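Local coordinates for putative phosphatase (Bacteroides thetaiotaomicron, PDB 3KYA), which is of unknown function but binds zinc and is probably a hydrolase, perhaps a phosphatase, with an immunoglobulin-like IPT/TIG domain, at residues Ser21-Lys26 with Gln32-Tyr37; Glu39-Asp44 with Ile80-Gly85; Lys103-Gly108 with Ser413-Arg418. One frame throughout, in Å; residues are numbered along the deposited sequence. Where two conformers were deposited one is given.

Contacts 1 and 2 lie in the IPT/TIG domain, their centres about 14 Å apart, and they share one hydrophobic interior: Phe-23 CD2 of contact 1 lies 3.7 Å from Ile-80 CD1 of contact 2, and Ile-36 packs on both Ile-80 and Ile-82. Each also holds a zinc ion through one aspartate, Asp-22 in contact 1 and Asp-44 in contact 2. Contact 3 belongs to the larger part of the chain that follows, a series of antiparallel sheets consistent with a beta-propeller. Its centre is about 26 Å from that of contact 1 and 34 Å from that of contact 2, and it lies away from the zinc sites.

Contact 1: Ser21-Lys26 with Gln32-Tyr37; sequences SDFTPK and QKLLIY. With ZN (zinc ion), chain B; EDO (1,2-ethanediol), chain I.
Phe-23 and Ile-36 face each other as a non-hydrogen-bonded antiparallel pair on the inner side of a beta hairpin, CB of Phe-23 4.3 Å from CG1 of Ile-36. With CG between the backbone N and the carbonyl carbon (chi1 52°), the end of the Phe-23 ring leads away from strand 33-39, crosses Leu-34 obliquely and reaches Ile-80 and Phe-99. These bulky apolar residues suit the closed interior of the immunoglobulin-like domain.

Thr-24 and Leu-35 exchange two backbone hydrogen bonds, Thr-24 N to Leu-35 O 2.9 Å and Leu-35 N to Thr-24 O 3.0 Å. At the other end of the pairing, Ser-21 and Asp-22 both face Tyr-37 in a classic beta bulge.

The other face is more polar, and its Asp-22 and Thr-24 remain partly exposed. Thr-24 lies beside Leu-35, a 1,2-ethanediol is bound at Thr-24 O, and Leu-35 and Tyr-37 meet Asp-338 and Asp-340 of the second subunit. Asp-22 binds zinc through OD2 at 2.2 Å. Its OD1 receives Phe-23 N and, in a salt bridge of 3.0 Å, Lys-26 NZ, both from one face of the carboxylate. Metal, amide and ammonium thus fix the carboxylate's rotation and probably share its negative charge.

Contact 2: Glu39-Asp44 with Ile80-Gly85; sequences ENFGTD and IEITVG. With ZN (zinc ion), chain C; EDO (1,2-ethanediol), chain E.
Phe-41 and Val-84 bury more surface here than any other residues of the two segments, and they meet with the valine at the edge of the ring. Val-84 CG2 lies near the ring plane, 4.3 Å from Phe-41 CD1, while the other branch, CG1, rests 3.6 Å from Phe-41 O. Val-84 CG1 stands opposite the valine's backbone N (chi1 -174°), which turns both methyls to the loop; both rest on the backbone of Asn-40 and Phe-41, and CG2 also reaches the edge of the ring. A beta-branched valine suits a strand and offers two methyls to the loop backbone.

Phe-41 itself sits where the loop leaves strand 33-39. Its ring carbon CE1 approaches Ile-82 CD1 at 4.1 Å, the two side chains crossing at about a right angle; Ile-82 was modelled in two conformers, and this holds for one of them. One ring face receives the backbone N of Glu-39, 3.9 Å above the plane and displaced toward the rim, and Val-18 also touches the ring. Ile-82, the third contributor, continues inward to Ile-20 and Ile-36, so the aromatic ring extends the hydrophobic core of the IPT/TIG domain up to its loop end.

The loop keeps its shape by other means. Asn-40 adopts a left-handed backbone conformation (phi 70°), which asparagine tolerates well, and its amide bonds to Asp-13 N and Pro-17 O. Phe-41 and Gly-42 hydrogen-bond to Ser-64 through the backbone. Beyond them Asp-44 OD1 binds zinc at 1.9 Å on the outer side.

No hydrogen bond joins the segments. Cohesion across the contact therefore rests on apolar packing, and Asn-40 O, buried against Val-84 without a polar partner in the model, probably carries some desolvation cost.

Contact 3: Lys103-Gly108 with Ser413-Arg418; sequences KKMVVG and STYAGR
Met-105, present as selenomethionine, meets Tyr-415 at the phenol oxygen: CE of Met-105 lies 3.6 Å from Tyr-415 OH, and CG of Met-105 is 3.9 Å from the same atom. The chain of Met-105 is bent about both CB-CG and CG-SE (chi2 -76°, chi3 -89°), which curls the terminal methyl back toward the hydroxyl, and three carbons, CB, CG and CE, lie round that single oxygen. A flexible, unbranched residue suits such a fit. Tyr-415 extends toward it with CG opposite its own backbone N (chi1 176°), and its ring is steadied by an edge-to-face stack with Tyr-394. Met-105 also leans on Met-473 of strand 467-473.

Past Val-106, whose backbone pairs with Ser-472, Val-107 turns back to the contact. Its CG2 stands 4.4 Å from CB of Ala-416, a light touch between two small apolar groups. The backbone changes direction at Ala-416, and both it and Tyr-415 face Val-403 in a classic beta bulge. The small methyl of Ala-416 lies against both Val-107 and Ile-471 of the adjoining sheet.

The two segments belong to different antiparallel sheets, and the first pairs strand 105-110 with 467-473 from near the end of the chain. That is consistent with the closure of a beta-propeller ring, in which an early strand completes the last blade and the blade before it packs alongside. With 108 Å² buried and no hydrogen bond between the segments, these two sheets, probably neighbouring blades, touch here through sparse van der Waals contacts, while backbone hydrogen bonds within each sheet hold the strands themselves.

Contact 1: Ser21-Lys26 with Gln32-Tyr37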
loop_
_atom_site.group_PDB
_atom_site.type_symbol
_atom_site.label_atom_id
_atom_site.label_comp_id
_atom_site.label_asym_id
_atom_site.label_seq_id
_atom_site.Cartn_x
_atom_site.Cartn_y
_atom_site.Cartn_z
ATOM N N SER A 21 14.076 27.375 18.150
ATOM C CA SER A 21 12.882 28.212 17.976
ATOM C C SER A 21 11.660 27.469 17.452
ATOM O O SER A 21 10.533 27.907 17.675
ATOM C CB SER A 21 13.198 29.351 17.005
ATOM O OG SER A 21 13.605 28.815 15.758
ATOM N N ASP A 22 11.871 26.345 16.767
ATOM C CA ASP A 22 10.782 25.648 16.118
ATOM C C ASP A 22 11.300 24.314 15.596
ATOM O O ASP A 22 12.501 24.091 15.535
ATOM C CB ASP A 22 10.295 26.503 14.931
ATOM C CG ASP A 22 8.893 26.158 14.459
ATOM O OD1 ASP A 22 8.232 25.257 15.016
ATOM O OD2 ASP A 22 8.421 26.851 13.524
ATOM N N PHE A 23 10.383 23.431 15.246
ATOM C CA PHE A 23 10.737 22.167 14.619
ATOM C C PHE A 23 9.558 21.674 13.810
ATOM O O PHE A 23 8.407 22.064 14.066
ATOM C CB PHE A 23 11.220 21.104 15.635
ATOM C CG PHE A 23 10.282 20.874 16.790
ATOM C CD1 PHE A 23 9.250 19.963 16.697
ATOM C CD2 PHE A 23 10.452 21.564 17.979
ATOM C CE1 PHE A 23 8.366 19.766 17.762
ATOM C CE2 PHE A 23 9.582 21.374 19.052
ATOM C CZ PHE A 23 8.540 20.461 18.946
ATOM N N THR A 24 9.850 20.835 12.818
ATOM C CA THR A 24 8.830 20.272 11.960
ATOM C C THR A 24 9.258 18.891 11.436
ATOM O O THR A 24 10.421 18.705 11.066
ATOM C CB THR A 24 8.503 21.227 10.797
ATOM O OG1 THR A 24 7.376 20.727 10.084
ATOM C CG2 THR A 24 9.680 21.389 9.847
ATOM N N PRO A 25 8.331 17.915 11.433
ATOM C CA PRO A 25 6.932 18.009 11.893
ATOM C C PRO A 25 6.806 18.098 13.417
ATOM O O PRO A 25 7.778 17.872 14.134
ATOM C CB PRO A 25 6.310 16.711 11.377
ATOM C CG PRO A 25 7.443 15.730 11.374
ATOM C CD PRO A 25 8.667 16.552 10.981
ATOM N N LYS A 26 5.613 18.435 13.903
ATOM C CA LYS A 26 5.356 18.565 15.340
ATOM C C LYS A 26 5.075 17.214 15.992
ATOM O O LYS A 26 5.158 17.068 17.214
ATOM C CB LYS A 26 4.166 19.511 15.582
ATOM C CG LYS A 26 4.375 20.950 15.069
ATOM C CD LYS A 26 5.556 21.636 15.759
ATOM C CE LYS A 26 5.662 23.129 15.404
ATOM N NZ LYS A 26 6.117 23.394 13.995
ATOM N N GLN A 32 11.366 8.991 11.704
ATOM C CA GLN A 32 10.927 10.220 11.042
ATOM C C GLN A 32 12.096 11.190 10.962
ATOM O O GLN A 32 12.847 11.334 11.929
ATOM C CB GLN A 32 9.802 10.887 11.847
ATOM C CG GLN A 32 9.417 12.322 11.424
ATOM C CD GLN A 32 8.663 12.406 10.098
ATOM O OE1 GLN A 32 9.002 13.223 9.210
ATOM N NE2 GLN A 32 7.631 11.582 9.962
ATOM N N LYS A 33 12.241 11.854 9.820
ATOM C CA LYS A 33 13.240 12.896 9.664
ATOM C C LYS A 33 12.664 14.163 10.312
ATOM O O LYS A 33 11.542 14.580 9.985
ATOM C CB LYS A 33 13.538 13.105 8.192
ATOM C CG LYS A 33 14.748 13.920 7.882
ATOM C CD LYS A 33 15.125 13.779 6.396
ATOM C CE LYS A 33 15.631 12.358 6.049
ATOM N NZ LYS A 33 16.154 12.198 4.648
ATOM N N LEU A 34 13.424 14.763 11.222
ATOM C CA LEU A 34 13.010 15.962 11.951
ATOM C C LEU A 34 13.938 17.139 11.661
ATOM O O LEU A 34 15.171 17.011 11.709
ATOM C CB LEU A 34 12.999 15.677 13.462
ATOM C CG LEU A 34 12.650 16.813 14.415
ATOM C CD1 LEU A 34 11.159 17.184 14.280
ATOM C CD2 LEU A 34 12.997 16.408 15.850
ATOM N N LEU A 35 13.328 18.286 11.381
ATOM C CA LEU A 35 14.027 19.527 11.090
ATOM C C LEU A 35 13.871 20.443 12.296
ATOM O O LEU A 35 12.745 20.759 12.701
ATOM C CB LEU A 35 13.446 20.186 9.827
ATOM C CG LEU A 35 13.924 21.595 9.461
ATOM C CD1 LEU A 35 15.441 21.668 9.310
ATOM C CD2 LEU A 35 13.234 22.137 8.177
ATOM N N ILE A 36 14.997 20.835 12.885
ATOM C CA ILE A 36 15.012 21.698 14.057
ATOM C C ILE A 36 15.597 23.060 13.693
ATOM O O ILE A 36 16.720 23.157 13.190
ATOM C CB ILE A 36 15.832 21.069 15.226
ATOM C CG1 ILE A 36 15.255 19.715 15.655
ATOM C CG2 ILE A 36 15.882 22.031 16.423
ATOM C CD1 ILE A 36 16.240 18.871 16.502
ATOM N N TYR A 37 14.819 24.121 13.928
ATOM C CA TYR A 37 15.262 25.496 13.677
ATOM C C TYR A 37 15.779 26.152 14.946
ATOM O O TYR A 37 15.273 25.901 16.049
ATOM C CB TYR A 37 14.101 26.356 13.165
ATOM C CG TYR A 37 13.624 26.051 11.769
ATOM C CD1 TYR A 37 14.291 26.569 10.673
ATOM C CD2 TYR A 37 12.496 25.263 11.543
ATOM C CE1 TYR A 37 13.859 26.320 9.387
ATOM C CE2 TYR A 37 12.047 25.011 10.245
ATOM C CZ TYR A 37 12.739 25.545 9.172
ATOM O OH TYR A 37 12.339 25.323 7.869
HETATM ZN ZN ZN B . 9.401 28.711 12.864
HETATM C C1 EDO I . 11.169 16.928 7.987
HETATM O O1 EDO I . 10.785 18.303 7.989
HETATM C C2 EDO I . 11.514 16.500 6.574
HETATM O O2 EDO I . 12.472 17.385 5.991
#

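Contact 2: Glu39-Asp44 with Ile80-Gly85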
loop_
_atom_site.group_PDB
_atom_site.type_symbol
_atom_site.label_atom_id
_atom_site.label_comp_id
_atom_site.label_asym_id
_atom_site.label_seq_id
_atom_site.Cartn_x
_atom_site.Cartn_y
_atom_site.Cartn_z
ATOM N N GLU A 39 19.409 28.739 16.576
ATOM C CA GLU A 39 20.571 29.596 16.426
ATOM C C GLU A 39 21.786 29.008 17.090
ATOM O O GLU A 39 21.669 28.328 18.106
ATOM C CB GLU A 39 20.320 30.951 17.100
ATOM C CG GLU A 39 19.172 31.733 16.529
ATOM C CD GLU A 39 18.945 33.034 17.288
ATOM O OE1 GLU A 39 18.675 32.977 18.512
ATOM O OE2 GLU A 39 19.023 34.104 16.652
ATOM N N ASN A 40 22.940 29.298 16.504
ATOM C CA ASN A 40 24.247 28.972 17.054
ATOM C C ASN A 40 24.555 27.471 17.039
ATOM O O ASN A 40 25.151 26.951 17.981
ATOM C CB ASN A 40 24.360 29.559 18.480
ATOM C CG ASN A 40 25.788 29.763 18.933
ATOM O OD1 ASN A 40 26.686 29.945 18.124
ATOM N ND2 ASN A 40 25.997 29.768 20.251
ATOM N N PHE A 41 24.148 26.792 15.965
ATOM C CA PHE A 41 24.400 25.358 15.825
ATOM C C PHE A 41 25.733 25.052 15.151
ATOM O O PHE A 41 26.215 23.908 15.204
ATOM C CB PHE A 41 23.311 24.665 15.000
ATOM C CG PHE A 41 21.926 24.753 15.576
ATOM C CD1 PHE A 41 21.694 24.582 16.938
ATOM C CD2 PHE A 41 20.839 24.879 14.734
ATOM C CE1 PHE A 41 20.409 24.631 17.449
ATOM C CE2 PHE A 41 19.551 24.908 15.240
ATOM C CZ PHE A 41 19.344 24.778 16.606
ATOM N N GLY A 42 26.337 26.048 14.512
ATOM C CA GLY A 42 27.579 25.806 13.784
ATOM C C GLY A 42 27.285 25.037 12.498
ATOM O O GLY A 42 26.127 24.834 12.143
ATOM N N THR A 43 28.337 24.607 11.803
ATOM C CA THR A 43 28.191 23.929 10.509
ATOM C C THR A 43 28.758 22.494 10.450
ATOM O O THR A 43 28.877 21.917 9.365
ATOM C CB THR A 43 28.880 24.752 9.412
ATOM O OG1 THR A 43 30.274 24.912 9.733
ATOM C CG2 THR A 43 28.228 26.137 9.262
ATOM N N ASP A 44 29.076 21.921 11.610
ATOM C CA ASP A 44 29.662 20.578 11.704
ATOM C C ASP A 44 28.842 19.571 12.515
ATOM O O ASP A 44 28.624 19.759 13.712
ATOM C CB ASP A 44 31.060 20.668 12.324
ATOM C CG ASP A 44 32.100 21.209 11.345
ATOM O OD1 ASP A 44 32.143 20.710 10.204
ATOM O OD2 ASP A 44 32.892 22.106 11.716
ATOM N N ILE A 80 13.366 17.734 23.386
ATOM C CA ILE A 80 14.480 17.909 22.446
ATOM C C ILE A 80 15.615 18.649 23.128
ATOM O O ILE A 80 15.433 19.778 23.589
ATOM C CB ILE A 80 14.035 18.670 21.188
ATOM C CG1 ILE A 80 12.907 17.912 20.493
ATOM C CG2 ILE A 80 15.195 18.856 20.234
ATOM C CD1 ILE A 80 12.244 18.653 19.372
ATOM N N GLU A 81 16.780 18.005 23.216
ATOM C CA GLU A 81 17.940 18.590 23.874
ATOM C C GLU A 81 19.090 18.542 22.888
ATOM O O GLU A 81 19.287 17.521 22.213
ATOM C CB GLU A 81 18.259 17.833 25.167
ATOM C CG GLU A 81 19.423 18.379 25.986
ATOM C CD GLU A 81 19.870 17.423 27.089
ATOM O OE1 GLU A 81 19.123 17.223 28.076
ATOM O OE2 GLU A 81 20.989 16.885 26.989
ATOM N N ILE A 82 19.802 19.662 22.767
ATOM C CA ILE A 82 20.923 19.779 21.844
ATOM C C ILE A 82 22.125 20.332 22.580
ATOM O O ILE A 82 21.985 21.234 23.413
ATOM C CB ILE A 82 20.591 20.704 20.650
ATOM C CG1 ILE A 82 19.446 20.130 19.816
ATOM C CG2 ILE A 82 21.813 20.900 19.748
ATOM C CD1 ILE A 82 19.106 20.964 18.589
ATOM N N THR A 83 23.295 19.772 22.290
ATOM C CA THR A 83 24.554 20.225 22.849
ATOM C C THR A 83 25.477 20.483 21.669
ATOM O O THR A 83 25.681 19.598 20.832
ATOM C CB THR A 83 25.208 19.207 23.802
ATOM O OG1 THR A 83 24.337 18.952 24.905
ATOM C CG2 THR A 83 26.572 19.742 24.334
ATOM N N VAL A 84 25.989 21.704 21.588
ATOM C CA VAL A 84 26.902 22.118 20.543
ATOM C C VAL A 84 28.246 22.387 21.214
ATOM O O VAL A 84 28.305 23.029 22.267
ATOM C CB VAL A 84 26.397 23.378 19.813
ATOM C CG1 VAL A 84 27.302 23.714 18.597
ATOM C CG2 VAL A 84 24.951 23.191 19.375
ATOM N N GLY A 85 29.321 21.875 20.618
ATOM C CA GLY A 85 30.655 22.049 21.173
ATOM C C GLY A 85 31.052 20.945 22.136
ATOM O O GLY A 85 30.252 20.058 22.447
HETATM ZN ZN ZN C . 32.498 21.277 8.387
HETATM C C1 EDO E . 22.035 16.466 23.910
HETATM O O1 EDO E . 22.451 17.362 24.942
HETATM C C2 EDO E . 23.160 15.492 23.585
HETATM O O2 EDO E . 23.421 14.609 24.677
#

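Contact 3: Lys103-Gly108 with Ser413-Arg418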
loop_
_atom_site.group_PDB
_atom_site.type_symbol
_atom_site.label_atom_id
_atom_site.label_comp_id
_atom_site.label_asym_id
_atom_site.label_seq_id
_atom_site.Cartn_x
_atom_site.Cartn_y
_atom_site.Cartn_z
ATOM N N LYS A 103 3.593 6.377 19.067
ATOM C CA LYS A 103 4.039 5.032 19.411
ATOM C C LYS A 103 3.742 4.034 18.302
ATOM O O LYS A 103 2.740 4.163 17.594
ATOM C CB LYS A 103 3.395 4.570 20.720
ATOM C CG LYS A 103 3.798 5.423 21.917
ATOM C CD LYS A 103 3.332 4.822 23.238
ATOM C CE LYS A 103 1.837 4.910 23.421
ATOM N NZ LYS A 103 1.384 6.327 23.542
ATOM N N LYS A 104 4.608 3.032 18.181
ATOM C CA LYS A 104 4.445 1.970 17.192
ATOM C C LYS A 104 4.398 0.579 17.817
ATOM O O LYS A 104 4.850 0.362 18.940
ATOM C CB LYS A 104 5.604 2.007 16.181
ATOM C CG LYS A 104 5.548 3.174 15.210
ATOM C CD LYS A 104 6.782 3.214 14.301
ATOM C CE LYS A 104 6.664 4.325 13.270
ATOM N NZ LYS A 104 7.935 4.476 12.487
HETATM N N MSE A 105 3.845 -0.362 17.062
HETATM C CA MSE A 105 3.875 -1.763 17.442
HETATM C C MSE A 105 5.347 -2.211 17.434
HETATM O O MSE A 105 6.153 -1.764 16.590
HETATM C CB MSE A 105 3.054 -2.606 16.465
HETATM C CG MSE A 105 1.573 -2.279 16.449
HETATM SE SE MSE A 105 0.663 -3.013 17.990
HETATM C CE MSE A 105 0.173 -4.771 17.336
ATOM N N VAL A 106 5.701 -3.073 18.381
ATOM C CA VAL A 106 7.055 -3.598 18.478
ATOM C C VAL A 106 7.035 -5.091 18.820
ATOM O O VAL A 106 6.086 -5.578 19.434
ATOM C CB VAL A 106 7.908 -2.841 19.530
ATOM C CG1 VAL A 106 8.144 -1.384 19.087
ATOM C CG2 VAL A 106 7.275 -2.901 20.947
ATOM N N VAL A 107 8.082 -5.810 18.421
ATOM C CA VAL A 107 8.196 -7.227 18.764
ATOM C C VAL A 107 8.873 -7.316 20.139
ATOM O O VAL A 107 9.789 -6.554 20.428
ATOM C CB VAL A 107 8.989 -8.021 17.722
ATOM C CG1 VAL A 107 9.069 -9.511 18.104
ATOM C CG2 VAL A 107 8.353 -7.864 16.333
ATOM N N GLY A 108 8.382 -8.218 20.979
ATOM C CA GLY A 108 8.947 -8.473 22.314
ATOM C C GLY A 108 9.102 -9.965 22.533
ATOM O O GLY A 108 8.692 -10.763 21.682
ATOM N N SER A 413 1.981 -8.812 1.891
ATOM C CA SER A 413 3.084 -7.970 2.348
ATOM C C SER A 413 3.768 -8.618 3.565
ATOM O O SER A 413 3.348 -9.689 4.028
ATOM C CB SER A 413 2.578 -6.570 2.694
ATOM O OG SER A 413 1.609 -6.614 3.721
ATOM N N THR A 414 4.838 -7.989 4.046
ATOM C CA THR A 414 5.557 -8.482 5.210
ATOM C C THR A 414 5.268 -7.510 6.338
ATOM O O THR A 414 5.532 -6.310 6.208
ATOM C CB THR A 414 7.057 -8.622 4.948
ATOM O OG1 THR A 414 7.262 -9.580 3.902
ATOM C CG2 THR A 414 7.784 -9.112 6.198
ATOM N N TYR A 415 4.710 -8.026 7.437
ATOM C CA TYR A 415 4.295 -7.196 8.576
ATOM C C TYR A 415 5.363 -7.033 9.641
ATOM O O TYR A 415 5.590 -5.914 10.134
ATOM C CB TYR A 415 3.028 -7.795 9.210
ATOM C CG TYR A 415 2.542 -7.099 10.470
ATOM C CD1 TYR A 415 2.107 -5.772 10.438
ATOM C CD2 TYR A 415 2.481 -7.781 11.682
ATOM C CE1 TYR A 415 1.643 -5.139 11.596
ATOM C CE2 TYR A 415 2.021 -7.160 12.831
ATOM C CZ TYR A 415 1.604 -5.844 12.782
ATOM O OH TYR A 415 1.148 -5.225 13.932
ATOM N N ALA A 416 6.022 -8.139 9.992
ATOM C CA ALA A 416 7.007 -8.141 11.061
ATOM C C ALA A 416 8.062 -9.206 10.824
ATOM O O ALA A 416 7.750 -10.335 10.413
ATOM C CB ALA A 416 6.307 -8.364 12.422
ATOM N N GLY A 417 9.308 -8.843 11.101
ATOM C CA GLY A 417 10.443 -9.745 10.956
ATOM C C GLY A 417 11.385 -9.329 9.846
ATOM O O GLY A 417 11.128 -8.341 9.133
ATOM N N ARG A 418 12.486 -10.065 9.743
ATOM C CA ARG A 418 13.532 -9.846 8.742
ATOM C C ARG A 418 14.107 -8.419 8.827
ATOM O O ARG A 418 14.385 -7.788 7.799
ATOM C CB ARG A 418 12.986 -10.153 7.335
ATOM C CG ARG A 418 12.424 -11.578 7.200
ATOM C CD ARG A 418 11.768 -11.804 5.834
ATOM N NE ARG A 418 12.745 -11.867 4.744
ATOM C CZ ARG A 418 13.301 -12.987 4.271
ATOM N NH1 ARG A 418 13.001 -14.178 4.777
ATOM N NH2 ARG A 418 14.174 -12.921 3.274
#